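Local structure of transketolase (Campylobacter jejuni, 3L84) at residues A424-I427 against A428-K432; R463-P466 against N467-T470. The protein is an enzyme of the transketolase family, a dimer whose subunits each combine two domains of the thiamine-diphosphate-binding fold with a C-terminal domain. One frame throughout, in Å; residues are numbered along the deposited sequence.

Contact 1: A424-I427 against A428-K432; sequences AARI and AALMK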
loop_
_atom_site.group_PDB
_atom_site.type_symbol
_atom_site.label_atom_id
_atom_site.label_comp_id
_atom_site.label_asym_id
_atom_site.label_seq_id
_atom_site.Cartn_x
_atom_site.Cartn_y
_atom_site.Cartn_z
ATOM N N ALA A 424 -2.733 -6.284 2.464
ATOM C CA ALA A 424 -2.951 -7.276 3.504
ATOM C C ALA A 424 -4.381 -7.244 4.009
ATOM O O ALA A 424 -4.953 -8.285 4.307
ATOM C CB ALA A 424 -1.954 -7.053 4.676
ATOM N N ALA A 425 -5.000 -6.060 4.101
ATOM C CA ALA A 425 -6.422 -6.004 4.405
ATOM C C ALA A 425 -7.228 -6.798 3.387
ATOM O O ALA A 425 -8.204 -7.466 3.720
ATOM C CB ALA A 425 -6.914 -4.548 4.505
ATOM N N ARG A 426 -6.823 -6.730 2.125
ATOM C CA ARG A 426 -7.512 -7.451 1.094
ATOM C C ARG A 426 -7.428 -8.952 1.316
ATOM O O ARG A 426 -8.411 -9.651 1.040
ATOM C CB ARG A 426 -6.927 -7.084 -0.264
ATOM C CG ARG A 426 -7.850 -7.400 -1.403
ATOM C CD ARG A 426 -7.240 -7.025 -2.784
ATOM N NE ARG A 426 -8.275 -6.975 -3.809
ATOM C CZ ARG A 426 -8.502 -7.904 -4.726
ATOM N NH1 ARG A 426 -7.761 -8.986 -4.799
ATOM N NH2 ARG A 426 -9.485 -7.712 -5.591
ATOM N N ILE A 427 -6.298 -9.468 1.783
ATOM C CA ILE A 427 -6.200 -10.887 2.111
ATOM C C ILE A 427 -7.145 -11.240 3.265
ATOM O O ILE A 427 -7.778 -12.314 3.251
ATOM C CB ILE A 427 -4.755 -11.288 2.429
ATOM C CG1 ILE A 427 -3.846 -11.118 1.214
ATOM C CG2 ILE A 427 -4.691 -12.728 2.954
ATOM C CD1 ILE A 427 -4.006 -12.272 0.182
ATOM N N ALA A 428 -7.263 -10.391 4.265
ATOM C CA ALA A 428 -8.247 -10.619 5.329
ATOM C C ALA A 428 -9.642 -10.782 4.752
ATOM O O ALA A 428 -10.421 -11.662 5.159
ATOM C CB ALA A 428 -8.194 -9.488 6.350
ATOM N N ALA A 429 -10.007 -9.893 3.832
ATOM C CA ALA A 429 -11.299 -9.927 3.179
ATOM C C ALA A 429 -11.479 -11.181 2.346
ATOM O O ALA A 429 -12.528 -11.844 2.416
ATOM C CB ALA A 429 -11.484 -8.662 2.352
ATOM N N LEU A 430 -10.485 -11.539 1.548
ATOM C CA LEU A 430 -10.532 -12.749 0.727
ATOM C C LEU A 430 -10.796 -13.973 1.571
ATOM O O LEU A 430 -11.553 -14.864 1.164
ATOM C CB LEU A 430 -9.205 -12.895 -0.047
ATOM C CG LEU A 430 -9.137 -12.021 -1.320
ATOM C CD1 LEU A 430 -7.666 -11.684 -1.690
ATOM C CD2 LEU A 430 -9.871 -12.677 -2.496
HETATM N N MSE A 431 -10.151 -14.056 2.741
HETATM C CA MSE A 431 -10.286 -15.226 3.620
HETATM C C MSE A 431 -11.505 -15.158 4.551
HETATM O O MSE A 431 -11.869 -16.155 5.149
HETATM C CB MSE A 431 -9.069 -15.331 4.531
HETATM C CG MSE A 431 -7.782 -15.658 3.816
HETATM SE SE MSE A 431 -6.370 -16.221 5.032
HETATM C CE MSE A 431 -5.960 -14.535 5.912
ATOM N N LYS A 432 -12.126 -13.992 4.668
ATOM C CA LYS A 432 -13.260 -13.781 5.594
ATOM C C LYS A 432 -12.878 -14.065 7.039
ATOM O O LYS A 432 -13.651 -14.657 7.789
ATOM C CB LYS A 432 -14.534 -14.532 5.152
ATOM C CG LYS A 432 -14.958 -14.239 3.742
ATOM C CD LYS A 432 -16.194 -15.063 3.361
ATOM C CE LYS A 432 -17.427 -14.598 3.946
ATOM N NZ LYS A 432 -18.613 -15.339 3.300
#

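Contact 2: R463-P466 against N467-T470; sequences RAMP and NFLT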
loop_
_atom_site.group_PDB
_atom_site.type_symbol
_atom_site.label_atom_id
_atom_site.label_comp_id
_atom_site.label_asym_id
_atom_site.label_seq_id
_atom_site.Cartn_x
_atom_site.Cartn_y
_atom_site.Cartn_z
ATOM N N ARG A 463 -15.119 0.752 1.196
ATOM C CA ARG A 463 -16.464 0.376 0.813
ATOM C C ARG A 463 -16.459 -0.450 -0.445
ATOM O O ARG A 463 -17.239 -1.422 -0.531
ATOM C CB ARG A 463 -17.340 1.597 0.644
ATOM C CG ARG A 463 -17.632 2.272 1.969
ATOM C CD ARG A 463 -18.367 3.558 1.747
ATOM N NE ARG A 463 -18.797 4.163 3.008
ATOM C CZ ARG A 463 -19.189 5.411 3.118
ATOM N NH1 ARG A 463 -19.090 6.239 2.090
ATOM N NH2 ARG A 463 -19.586 5.861 4.314
ATOM N N ALA A 464 -15.579 -0.183 -1.407
ATOM C CA ALA A 464 -15.542 -0.935 -2.652
ATOM C C ALA A 464 -14.947 -2.329 -2.473
ATOM O O ALA A 464 -15.258 -3.232 -3.249
ATOM C CB ALA A 464 -14.749 -0.190 -3.703
HETATM N N MSE A 465 -14.043 -2.529 -1.520
HETATM C CA MSE A 465 -13.455 -3.826 -1.260
HETATM C C MSE A 465 -14.517 -4.819 -0.776
HETATM O O MSE A 465 -15.172 -4.594 0.255
HETATM C CB MSE A 465 -12.350 -3.685 -0.218
HETATM C CG MSE A 465 -11.684 -5.031 0.116
HETATM SE SE MSE A 465 -10.104 -4.906 1.243
HETATM C CE MSE A 465 -10.554 -3.360 2.367
ATOM N N PRO A 466 -14.669 -5.943 -1.473
ATOM C CA PRO A 466 -15.609 -6.947 -0.984
ATOM C C PRO A 466 -15.272 -7.506 0.388
ATOM O O PRO A 466 -14.110 -7.481 0.809
ATOM C CB PRO A 466 -15.534 -8.042 -2.066
ATOM C CG PRO A 466 -15.103 -7.311 -3.296
ATOM C CD PRO A 466 -14.129 -6.297 -2.797
ATOM N N ASN A 467 -16.273 -8.110 1.029
ATOM C CA ASN A 467 -16.088 -8.846 2.277
ATOM C C ASN A 467 -15.465 -8.006 3.400
ATOM O O ASN A 467 -14.645 -8.492 4.151
ATOM C CB ASN A 467 -15.235 -10.124 2.097
ATOM C CG ASN A 467 -15.879 -11.175 1.266
ATOM O OD1 ASN A 467 -17.099 -11.131 1.003
ATOM N ND2 ASN A 467 -15.103 -12.184 0.904
ATOM N N PHE A 468 -15.873 -6.757 3.484
ATOM C CA PHE A 468 -15.484 -5.835 4.538
ATOM C C PHE A 468 -16.685 -5.066 4.950
ATOM O O PHE A 468 -17.521 -4.640 4.088
ATOM C CB PHE A 468 -14.450 -4.799 4.072
ATOM C CG PHE A 468 -13.148 -4.851 4.810
ATOM C CD1 PHE A 468 -12.146 -5.611 4.319
ATOM C CD2 PHE A 468 -12.976 -4.239 6.045
ATOM C CE1 PHE A 468 -10.999 -5.711 4.934
ATOM C CE2 PHE A 468 -11.727 -4.338 6.678
ATOM C CZ PHE A 468 -10.777 -5.093 6.140
ATOM N N LEU A 469 -16.812 -4.832 6.235
ATOM C CA LEU A 469 -17.740 -3.821 6.740
ATOM C C LEU A 469 -16.949 -2.574 7.104
ATOM O O LEU A 469 -15.921 -2.694 7.754
ATOM C CB LEU A 469 -18.476 -4.335 7.962
ATOM C CG LEU A 469 -19.330 -5.570 7.728
ATOM C CD1 LEU A 469 -20.004 -6.001 9.034
ATOM C CD2 LEU A 469 -20.393 -5.332 6.637
ATOM N N THR A 470 -17.409 -1.403 6.712
ATOM C CA THR A 470 -16.675 -0.182 7.000
ATOM C C THR A 470 -17.592 0.655 7.891
ATOM O O THR A 470 -18.526 1.308 7.402
ATOM C CB THR A 470 -16.289 0.582 5.739
ATOM O OG1 THR A 470 -15.576 -0.331 4.869
ATOM C CG2 THR A 470 -15.376 1.780 6.026
HETATM O O HOH W 1 -19.442 2.088 5.067
#

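Contact 1: A424-I427 against A428-K432
Ile427 sets CG1 beside its backbone N (chi1 -64°), which leaves CG2 leaning along the helix toward Met431. That residue, a selenomethionine, bends back at chi3 (-71°), and its CE comes to 3.7 Å from Ile427 CG2. The two side chains cross at a slant. The other branch of Ile427 serves Leu430: CD1 of Ile427 stands 4.2 Å from CD1 of Leu430. Leu430 also rests its CG against the backbone, 3.4 Å from Arg426 O, while Arg426 runs extended past it toward the second subunit. There Glu457 of that subunit takes NE in a salt bridge, and its Pro451 and Gln454 carbonyls accept from NH1 and NH2. All this rides on the last turns of helix 418-431, in the beta-alpha-beta unit of strands 408-414 and 436-440. The amides of Ala428 to Met431 bond to the carbonyl oxygens of Ala424 to Ile427, Leu430 N to Arg426 O at 2.9 Å. A Schellman motif ends the helix: Lys432 gives its N to Ala429 O at 3.1 Å, and the next amide reaches Ala428 O. Backbone bonds thus hold the helix, apolar side chains pack along it, and the Arg426 charge is paired across the dimer interface.

Contact 2: R463-P466 against N467-T470
Met465 and Phe468 form a Met-aromatic contact in the connection that leads from helix 458-464 into strand 469-471, an outermost strand, within this chain, of the parallel sheet in the pyrimidine-binding domain. Met465 is a selenomethionine and the first residue to leave the helical path. From CB the chain runs on with CG directed away from the backbone N (chi1 180°), and the extended chain carries SE past the side of the ring. SE stands oblique to it, 4.6 Å from the Phe468 centroid, with CD1 and CE1 as its nearest ring atoms. The turn at the last torsion then brings CE back over the ring face. This methyl sits 3.8 Å from the Phe468 centroid and 30° off the ring normal, a CH-pi contact, and leans to one side of the ring, at 3.4 Å from CD1. At the ring edge, near its plane, lies Pro466 O. Phe437 and Phe462 also pack on the Phe468 ring, the latter edge-to-face, while Lys422 and Arg426 of helix 418-431 touch Met465. Between the partners Asn467, with positive phi (57°), turns the chain back so that one face of the Phe468 ring meets Met465 CE. At the two ends of 463-470, Arg463 and Thr470 are joined through a water. The guanidinium of Arg463 is held by Glu585 on NH2 and Glu591 on NH1, and its NE is left to this water, lying in its plane at the edge. The water accepts from Arg463 NE at 3.0 Å and donates to Thr470 O at 2.6 Å.

How the contacts relate
Contact 2 follows contact 1 in the chain, and the two meet directly, their centres about 10 Å apart. The turn of 463-470 lies against one side of the helix end. Asn467 ND2 probably hydrogen-bonds to Ala429 O (3.0 Å), so this one carbonyl serves both the helix terminus and the neighbouring loop. Beside it, Pro466 O packs on Ala429 CB at 3.3 Å, and Phe468 CE1 lies 3.5 Å from Ala425 O. The second subunit touches both: its Phe605 touches Ala429, Leu430 and Asn467, and its Glu457, the partner of Arg426, also packs on Met465. Helix end and turn thus present a joint surface to the dimer interface.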